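Local coordinates for protein TRAP dicarboxylate transporter, DctP subunit (Ochrobactrum anthropi, PDB 4P47) that probably binds a small, perhaps carboxylate-bearing solute in the periplasm and presents it to the membrane components of a TRAP transporter, at residues 103-108 with 134-139; 129-134 with 324-329; 56-61 with 260-265. All coordinates share one frame; numbering follows the deposited sequence.

Interaction 1: 103-108 with 134-139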
loop_
_atom_site.group_PDB
_atom_site.type_symbol
_atom_site.label_atom_id
_atom_site.label_comp_id
_atom_site.label_asym_id
_atom_site.label_seq_id
_atom_site.Cartn_x
_atom_site.Cartn_y
_atom_site.Cartn_z
ATOM N N LYS A 103 10.739 -10.102 8.013
ATOM C CA LYS A 103 9.852 -10.960 7.232
ATOM C C LYS A 103 8.371 -10.845 7.583
ATOM O O LYS A 103 7.507 -11.060 6.714
ATOM C CB LYS A 103 10.287 -12.421 7.382
ATOM C CG LYS A 103 11.134 -12.893 6.240
ATOM C CD LYS A 103 10.313 -13.003 4.959
ATOM C CE LYS A 103 11.209 -12.913 3.745
ATOM N NZ LYS A 103 12.480 -13.674 3.926
ATOM N N ALA A 104 8.072 -10.515 8.833
ATOM C CA ALA A 104 6.690 -10.389 9.257
ATOM C C ALA A 104 5.936 -9.368 8.398
ATOM O O ALA A 104 4.722 -9.503 8.260
ATOM C CB ALA A 104 6.615 -10.034 10.738
ATOM N N PHE A 105 6.631 -8.364 7.865
ATOM C CA PHE A 105 5.963 -7.366 7.038
ATOM C C PHE A 105 5.367 -7.954 5.755
ATOM O O PHE A 105 4.522 -7.309 5.136
ATOM C CB PHE A 105 6.890 -6.200 6.725
ATOM C CG PHE A 105 6.902 -5.147 7.790
ATOM C CD1 PHE A 105 7.765 -5.241 8.876
ATOM C CD2 PHE A 105 6.047 -4.077 7.724
ATOM C CE1 PHE A 105 7.770 -4.272 9.866
ATOM C CE2 PHE A 105 6.057 -3.104 8.726
ATOM C CZ PHE A 105 6.927 -3.213 9.794
ATOM N N GLU A 106 5.750 -9.158 5.350
ATOM C CA GLU A 106 5.088 -9.805 4.218
ATOM C C GLU A 106 3.610 -9.995 4.470
ATOM O O GLU A 106 2.823 -10.104 3.519
ATOM C CB GLU A 106 5.774 -11.133 3.924
ATOM C CG GLU A 106 5.261 -11.897 2.735
ATOM C CD GLU A 106 6.120 -13.101 2.442
ATOM O OE1 GLU A 106 6.103 -14.055 3.261
ATOM O OE2 GLU A 106 6.813 -13.092 1.416
ATOM N N ALA A 107 3.207 -9.973 5.737
ATOM C CA ALA A 107 1.793 -10.106 6.056
ATOM C C ALA A 107 0.945 -9.019 5.366
ATOM O O ALA A 107 -0.211 -9.261 5.025
ATOM C CB ALA A 107 1.550 -10.086 7.582
ATOM N N VAL A 108 1.487 -7.817 5.170
ATOM C CA VAL A 108 0.663 -6.749 4.589
ATOM C C VAL A 108 0.388 -6.966 3.110
ATOM O O VAL A 108 -0.495 -6.330 2.552
ATOM C CB VAL A 108 1.246 -5.330 4.795
ATOM C CG1 VAL A 108 1.527 -5.058 6.272
ATOM C CG2 VAL A 108 2.476 -5.066 3.945
ATOM N N LYS A 134 7.176 -2.668 16.018
ATOM C CA LYS A 134 8.085 -3.008 17.101
ATOM C C LYS A 134 9.312 -3.797 16.661
ATOM O O LYS A 134 10.322 -3.830 17.349
ATOM C CB LYS A 134 7.326 -3.752 18.204
ATOM C CG LYS A 134 6.362 -2.829 18.935
ATOM C CD LYS A 134 6.164 -3.200 20.398
ATOM C CE LYS A 134 4.985 -4.125 20.590
ATOM N NZ LYS A 134 4.660 -4.281 22.045
ATOM N N ARG A 135 9.231 -4.413 15.487
ATOM C CA ARG A 135 10.319 -5.198 14.939
ATOM C C ARG A 135 11.371 -4.342 14.220
ATOM O O ARG A 135 12.427 -4.845 13.816
ATOM C CB ARG A 135 9.747 -6.250 13.967
ATOM C CG ARG A 135 8.741 -7.199 14.633
ATOM C CD ARG A 135 7.949 -8.082 13.641
ATOM N NE ARG A 135 6.983 -8.926 14.354
ATOM C CZ ARG A 135 7.263 -10.130 14.843
ATOM N NH1 ARG A 135 8.471 -10.651 14.681
ATOM N NH2 ARG A 135 6.336 -10.816 15.501
ATOM N N LEU A 136 11.106 -3.046 14.056
ATOM C CA LEU A 136 11.969 -2.206 13.235
ATOM C C LEU A 136 13.254 -1.719 13.914
ATOM O O LEU A 136 14.276 -1.635 13.242
ATOM C CB LEU A 136 11.174 -1.030 12.634
ATOM C CG LEU A 136 10.178 -1.472 11.556
ATOM C CD1 LEU A 136 9.281 -0.287 11.192
ATOM C CD2 LEU A 136 10.865 -2.012 10.318
ATOM N N PRO A 137 13.199 -1.335 15.206
ATOM C CA PRO A 137 14.389 -0.710 15.809
ATOM C C PRO A 137 15.665 -1.550 15.702
ATOM O O PRO A 137 16.730 -0.999 15.427
ATOM C CB PRO A 137 13.954 -0.467 17.250
ATOM C CG PRO A 137 12.485 -0.209 17.123
ATOM C CD PRO A 137 12.019 -1.182 16.082
ATOM N N ASP A 138 15.556 -2.866 15.840
ATOM C CA ASP A 138 16.746 -3.717 15.743
ATOM C C ASP A 138 17.392 -3.670 14.363
ATOM O O ASP A 138 18.553 -4.034 14.209
ATOM C CB ASP A 138 16.422 -5.163 16.124
ATOM C CG ASP A 138 16.193 -5.336 17.612
ATOM O OD1 ASP A 138 16.542 -4.416 18.379
ATOM O OD2 ASP A 138 15.660 -6.396 17.995
ATOM N N THR A 139 16.644 -3.219 13.360
ATOM C CA THR A 139 17.165 -3.106 12.000
ATOM C C THR A 139 17.604 -1.683 11.649
ATOM O O THR A 139 17.944 -1.430 10.485
ATOM C CB THR A 139 16.140 -3.583 10.945
ATOM O OG1 THR A 139 15.086 -2.615 10.804
ATOM C CG2 THR A 139 15.536 -4.927 11.316
#

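Interaction 2: 129-134 with 324-329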
loop_
_atom_site.group_PDB
_atom_site.type_symbol
_atom_site.label_atom_id
_atom_site.label_comp_id
_atom_site.label_asym_id
_atom_site.label_seq_id
_atom_site.Cartn_x
_atom_site.Cartn_y
_atom_site.Cartn_z
ATOM N N GLY A 129 -0.635 -3.644 13.121
ATOM C CA GLY A 129 0.346 -2.707 12.597
ATOM C C GLY A 129 1.387 -2.311 13.625
ATOM O O GLY A 129 2.563 -2.104 13.310
ATOM N N THR A 130 0.943 -2.161 14.870
ATOM C CA THR A 130 1.814 -1.739 15.946
ATOM C C THR A 130 2.882 -2.779 16.253
ATOM O O THR A 130 4.058 -2.462 16.415
ATOM C CB THR A 130 0.979 -1.411 17.182
ATOM O OG1 THR A 130 0.067 -0.351 16.851
ATOM C CG2 THR A 130 1.865 -0.982 18.357
ATOM N N ASN A 131 2.487 -4.040 16.275
ATOM C CA ASN A 131 3.429 -5.106 16.551
ATOM C C ASN A 131 4.426 -5.320 15.418
ATOM O O ASN A 131 5.558 -5.717 15.656
ATOM C CB ASN A 131 2.689 -6.402 16.922
ATOM C CG ASN A 131 2.065 -6.331 18.292
ATOM O OD1 ASN A 131 2.492 -5.549 19.125
ATOM N ND2 ASN A 131 1.043 -7.141 18.526
ATOM N N LEU A 132 4.029 -5.019 14.189
ATOM C CA LEU A 132 4.995 -5.035 13.112
ATOM C C LEU A 132 6.058 -3.966 13.359
ATOM O O LEU A 132 7.251 -4.231 13.228
ATOM C CB LEU A 132 4.325 -4.797 11.757
ATOM C CG LEU A 132 3.546 -5.976 11.164
ATOM C CD1 LEU A 132 2.867 -5.558 9.889
ATOM C CD2 LEU A 132 4.473 -7.153 10.917
ATOM N N MET A 133 5.633 -2.753 13.699
ATOM C CA MET A 133 6.585 -1.652 13.898
ATOM C C MET A 133 7.579 -1.910 15.010
ATOM O O MET A 133 8.703 -1.439 14.967
ATOM C CB MET A 133 5.841 -0.339 14.154
ATOM C CG MET A 133 5.135 0.164 12.928
ATOM S SD MET A 133 4.607 1.866 13.045
ATOM C CE MET A 133 3.583 1.799 14.501
ATOM N N LYS A 134 7.176 -2.668 16.018
ATOM C CA LYS A 134 8.085 -3.008 17.101
ATOM C C LYS A 134 9.312 -3.797 16.661
ATOM O O LYS A 134 10.322 -3.830 17.349
ATOM C CB LYS A 134 7.326 -3.752 18.204
ATOM C CG LYS A 134 6.362 -2.829 18.935
ATOM C CD LYS A 134 6.164 -3.200 20.398
ATOM C CE LYS A 134 4.985 -4.125 20.590
ATOM N NZ LYS A 134 4.660 -4.281 22.045
ATOM N N VAL A 324 0.429 -14.001 11.965
ATOM C CA VAL A 324 -0.738 -14.407 11.174
ATOM C C VAL A 324 -1.995 -14.646 12.027
ATOM O O VAL A 324 -3.089 -14.230 11.642
ATOM C CB VAL A 324 -0.401 -15.636 10.313
ATOM C CG1 VAL A 324 -1.625 -16.124 9.562
ATOM C CG2 VAL A 324 0.714 -15.293 9.345
ATOM N N ASP A 325 -1.867 -15.337 13.160
ATOM C CA ASP A 325 -3.031 -15.587 14.010
ATOM C C ASP A 325 -3.674 -14.304 14.494
ATOM O O ASP A 325 -4.911 -14.178 14.494
ATOM C CB ASP A 325 -2.647 -16.400 15.246
ATOM C CG ASP A 325 -2.267 -17.830 14.927
ATOM O OD1 ASP A 325 -2.626 -18.352 13.852
ATOM O OD2 ASP A 325 -1.613 -18.438 15.796
ATOM N N GLU A 326 -2.842 -13.349 14.907
ATOM C CA GLU A 326 -3.322 -12.044 15.370
ATOM C C GLU A 326 -4.086 -11.325 14.259
ATOM O O GLU A 326 -5.195 -10.808 14.462
ATOM C CB GLU A 326 -2.144 -11.186 15.835
ATOM C CG GLU A 326 -2.498 -9.710 16.099
ATOM C CD GLU A 326 -1.349 -8.916 16.721
ATOM O OE1 GLU A 326 -0.299 -8.747 16.060
ATOM O OE2 GLU A 326 -1.501 -8.459 17.876
ATOM N N LEU A 327 -3.486 -11.303 13.079
ATOM C CA LEU A 327 -4.113 -10.701 11.909
ATOM C C LEU A 327 -5.467 -11.352 11.622
ATOM O O LEU A 327 -6.484 -10.666 11.458
ATOM C CB LEU A 327 -3.181 -10.845 10.712
ATOM C CG LEU A 327 -3.714 -10.345 9.374
ATOM C CD1 LEU A 327 -4.083 -8.862 9.454
ATOM C CD2 LEU A 327 -2.703 -10.586 8.283
ATOM N N PHE A 328 -5.513 -12.674 11.607
ATOM C CA PHE A 328 -6.769 -13.358 11.305
ATOM C C PHE A 328 -7.876 -13.034 12.309
ATOM O O PHE A 328 -9.037 -12.886 11.920
ATOM C CB PHE A 328 -6.539 -14.863 11.186
ATOM C CG PHE A 328 -5.864 -15.264 9.905
ATOM C CD1 PHE A 328 -5.347 -14.304 9.043
ATOM C CD2 PHE A 328 -5.755 -16.600 9.553
ATOM C CE1 PHE A 328 -4.733 -14.670 7.866
ATOM C CE2 PHE A 328 -5.140 -16.972 8.372
ATOM C CZ PHE A 328 -4.633 -16.011 7.532
ATOM N N ALA A 329 -7.522 -12.891 13.582
ATOM C CA ALA A 329 -8.484 -12.458 14.601
ATOM C C ALA A 329 -9.016 -11.041 14.347
ATOM O O ALA A 329 -10.232 -10.781 14.421
ATOM C CB ALA A 329 -7.842 -12.548 15.988
#

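Interaction 3: 56-61 with 260-265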
loop_
_atom_site.group_PDB
_atom_site.type_symbol
_atom_site.label_atom_id
_atom_site.label_comp_id
_atom_site.label_asym_id
_atom_site.label_seq_id
_atom_site.Cartn_x
_atom_site.Cartn_y
_atom_site.Cartn_z
ATOM N N LYS A 56 6.892 22.227 11.329
ATOM C CA LYS A 56 7.341 23.607 11.330
ATOM C C LYS A 56 6.575 24.403 12.390
ATOM O O LYS A 56 7.170 25.161 13.151
ATOM C CB LYS A 56 7.125 24.177 9.932
ATOM C CG LYS A 56 7.488 25.649 9.760
ATOM C CD LYS A 56 7.516 25.970 8.256
ATOM C CE LYS A 56 8.054 27.351 7.945
ATOM N NZ LYS A 56 7.101 28.374 8.379
ATOM N N GLU A 57 5.267 24.204 12.455
ATOM C CA GLU A 57 4.423 24.930 13.398
ATOM C C GLU A 57 4.727 24.508 14.824
ATOM O O GLU A 57 5.015 25.340 15.690
ATOM C CB GLU A 57 2.943 24.714 13.069
ATOM C CG GLU A 57 2.502 25.404 11.784
ATOM C CD GLU A 57 1.127 24.960 11.303
ATOM O OE1 GLU A 57 0.458 24.154 11.998
ATOM O OE2 GLU A 57 0.716 25.388 10.203
ATOM N N LYS A 58 4.720 23.202 15.064
ATOM C CA LYS A 58 4.840 22.690 16.423
ATOM C C LYS A 58 6.196 22.964 17.009
ATOM O O LYS A 58 6.327 23.091 18.225
ATOM C CB LYS A 58 4.601 21.179 16.421
ATOM C CG LYS A 58 3.172 20.782 16.182
ATOM C CD LYS A 58 3.094 19.253 15.965
ATOM C CE LYS A 58 1.680 18.764 15.730
ATOM N NZ LYS A 58 0.862 18.694 16.954
ATOM N N SER A 59 7.213 23.061 16.159
ATOM C CA SER A 59 8.577 23.315 16.606
ATOM C C SER A 59 8.952 24.797 16.580
ATOM O O SER A 59 10.093 25.151 16.861
ATOM C CB SER A 59 9.607 22.554 15.744
ATOM O OG SER A 59 9.696 23.062 14.427
ATOM N N GLY A 60 8.007 25.655 16.194
ATOM C CA GLY A 60 8.301 27.070 16.021
ATOM C C GLY A 60 9.455 27.330 15.065
ATOM O O GLY A 60 10.246 28.258 15.261
ATOM N N GLY A 61 9.548 26.518 14.010
ATOM C CA GLY A 61 10.563 26.689 12.984
ATOM C C GLY A 61 11.912 26.053 13.296
ATOM O O GLY A 61 12.809 26.133 12.466
ATOM N N ILE A 260 7.367 15.143 16.098
ATOM C CA ILE A 260 7.414 14.312 14.903
ATOM C C ILE A 260 6.300 13.285 14.913
ATOM O O ILE A 260 5.638 13.085 13.902
ATOM C CB ILE A 260 8.809 13.656 14.745
ATOM C CG1 ILE A 260 9.849 14.741 14.442
ATOM C CG2 ILE A 260 8.791 12.592 13.659
ATOM C CD1 ILE A 260 11.240 14.275 14.667
ATOM N N GLU A 261 6.076 12.650 16.066
ATOM C CA GLU A 261 5.008 11.654 16.219
ATOM C C GLU A 261 3.641 12.293 16.043
ATOM O O GLU A 261 2.803 11.795 15.310
ATOM C CB GLU A 261 5.092 10.984 17.597
ATOM C CG GLU A 261 6.315 10.098 17.723
ATOM C CD GLU A 261 6.627 9.691 19.141
ATOM O OE1 GLU A 261 6.347 10.475 20.066
ATOM O OE2 GLU A 261 7.185 8.597 19.326
ATOM N N GLN A 262 3.411 13.428 16.699
ATOM C CA GLN A 262 2.122 14.104 16.570
ATOM C C GLN A 262 1.844 14.438 15.108
ATOM O O GLN A 262 0.735 14.244 14.599
ATOM C CB GLN A 262 2.092 15.396 17.402
ATOM C CG GLN A 262 2.098 15.151 18.895
ATOM C CD GLN A 262 2.431 16.394 19.681
ATOM O OE1 GLN A 262 2.400 17.503 19.155
ATOM N NE2 GLN A 262 2.742 16.210 20.953
ATOM N N ALA A 263 2.858 14.977 14.435
ATOM C CA ALA A 263 2.703 15.370 13.045
ATOM C C ALA A 263 2.465 14.155 12.147
ATOM O O ALA A 263 1.668 14.225 11.208
ATOM C CB ALA A 263 3.925 16.161 12.594
ATOM N N ALA A 264 3.146 13.048 12.423
ATOM C CA ALA A 264 2.965 11.861 11.592
ATOM C C ALA A 264 1.543 11.322 11.671
ATOM O O ALA A 264 0.966 10.924 10.646
ATOM C CB ALA A 264 3.937 10.786 11.998
ATOM N N VAL A 265 0.956 11.294 12.859
ATOM C CA VAL A 265 -0.389 10.721 12.995
ATOM C C VAL A 265 -1.466 11.703 12.552
ATOM O O VAL A 265 -2.480 11.288 11.998
ATOM C CB VAL A 265 -0.684 10.163 14.426
ATOM C CG1 VAL A 265 0.278 9.051 14.752
ATOM C CG2 VAL A 265 -0.651 11.246 15.483
#

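Interaction 1: 103-108 with 134-139
Arg135 sets its CG beside the backbone N (chi1 -59°) and then runs extended from CG to NE, a course that carries its flat end across to Ala104. Leu136 makes the same first turn (chi1 -70°), and its branched end arrives at the ring of Phe105. The methyl group of Ala104 sits over one face of the guanidinium, where its CB lies 3.7 Å from Arg135 CD and 3.8 Å from Arg135 NE. The hydrocarbon part of the arginine is thereby packed against a buried alanine, while the residue as a whole remains at the surface. Phe105 and Leu136 cross at about a right angle, and the two leucine methyls come obliquely to the CE1-CZ bond of the ring: Leu136 CD2 is 3.9 Å from Phe105 CE1, and Leu136 CD1 is 4.0 Å from Phe105 CZ. Beyond Leu136 the chain turns sharply. Leu136 O accepts from Thr139 N and also from Thr139 OG1, the hydroxyl at 2.7 Å lying in the carbonyl plane on a lone pair, so that two bonds fix this carbonyl. In this solute-binding fold the loop after strand 90-94, with a 3-10 turn at 103-105, packs on the loop leading from helix 127-133 into strand 141-156; Leu132 of helix 127-133 and Thr323 of helix 321-336 touch Ala104, and Ile241 of strand 229-245 meets both Phe105 and Leu136.

Interaction 2: 129-134 with 324-329
Asn131 and Glu326 bridge two helices whose backbones stay well apart, the CA atoms of the pair being 9.8 Å from each other. What is tight here is confined to the ends of these two side chains. Glu326 holds CG anti to its backbone N (chi1 169°) and stays extended beyond it, which projects the carboxylate across to the neighbouring helix. There it meets the amide almost in a common plane, the two flat groups being turned only 17° apart. Asn131 ND2 gives Glu326 OE1 a weak hydrogen bond, long at 3.2 Å but nearly straight at 166°, while the second oxygen, Glu326 OE2, lies 2.9 Å from the same Asn131 ND2. One amide nitrogen is thus approached by both carboxylate oxygens. Were this glutamate an alanine, Asn131 ND2 would probably lose its carboxylate partner, the amide would be freer to turn, and the one link between the two segments would be gone. Away from these tips the helices stand loosely: the whole contact is small, 72 Å² summed over both sides, and comes from these two partly exposed residues, as suits a polar link at the protein surface. On the inward side the packing passes to other residues, since Leu132 rests on Val108, and Leu327 on Phe128 and Leu113. Helix 127-133 is further backed by strand 141-156, where Tyr146 touches Leu132 and Met133, while helix 321-336 sets Val324 against Thr316 and Ile319 of helix 316-319.

Interaction 3: 56-61 with 260-265
The flat group in this contact is the side-chain amide of Gln262, and the Lys58 nitrogen reaches it at its oxygen, a little out of the carbonyl plane. Lys58 NZ donates to Gln262 OE1 across 2.9 Å, meeting the C=O at 134° with a tilt of 20° from that plane. The ammonium group also lies beside the base of the glutamine, with Lys58 NZ 3.5 Å from Gln262 CB. The lysine chain is extended until its last torsion, where a bend (chi4 -76°) turns the nitrogen in toward the amide. Its last carbon follows the same surface, Lys58 CE standing 3.8 Å from Gln262 CB and 4.2 Å from the backbone N of Ala263. Lys58 is the last residue of helix 43-58, which ends in a Schellman motif: Gly61 N bonds back to Lys56 O and Gly60 N to Glu57 O, with Gly60 taking a positive phi. Gly61 is positive in phi as well, and a side chain there would collide with the preceding carbonyl oxygen. Here the end of one helix meets the flank of another, helix 254-288, the long helix that spans both lobes in TRAP solute-binding proteins; this part of it falls in a predicted coiled coil. Ala263 is buried, with Phe51, Leu54 and Val55 of helix 43-58 packed on it. Lys58 also touches Val259 and Glu266 of helix 254-288, while Ile260 and Ala264 lean on Leu144 of strand 141-156.

Interactions 1 and 2 are neighbours, their centres about 10 Å apart, and they touch through Leu132. Lys134 belongs to both, and their segments alternate along the chain, so helix 127-133 and the loop after it tie the loop of 103-108 to the late helix 321-336. Interaction 3 stands apart, its centre about 26 Å from that of interaction 1 and 28 Å from that of interaction 2. Its segments, 56-61 and 260-265, enclose all of interaction 1 in sequence, and strand 141-156 borders both it and interaction 2. Helices distant in sequence are thus packed against a shared framework of strands, as expected for a two-lobed solute-binding protein.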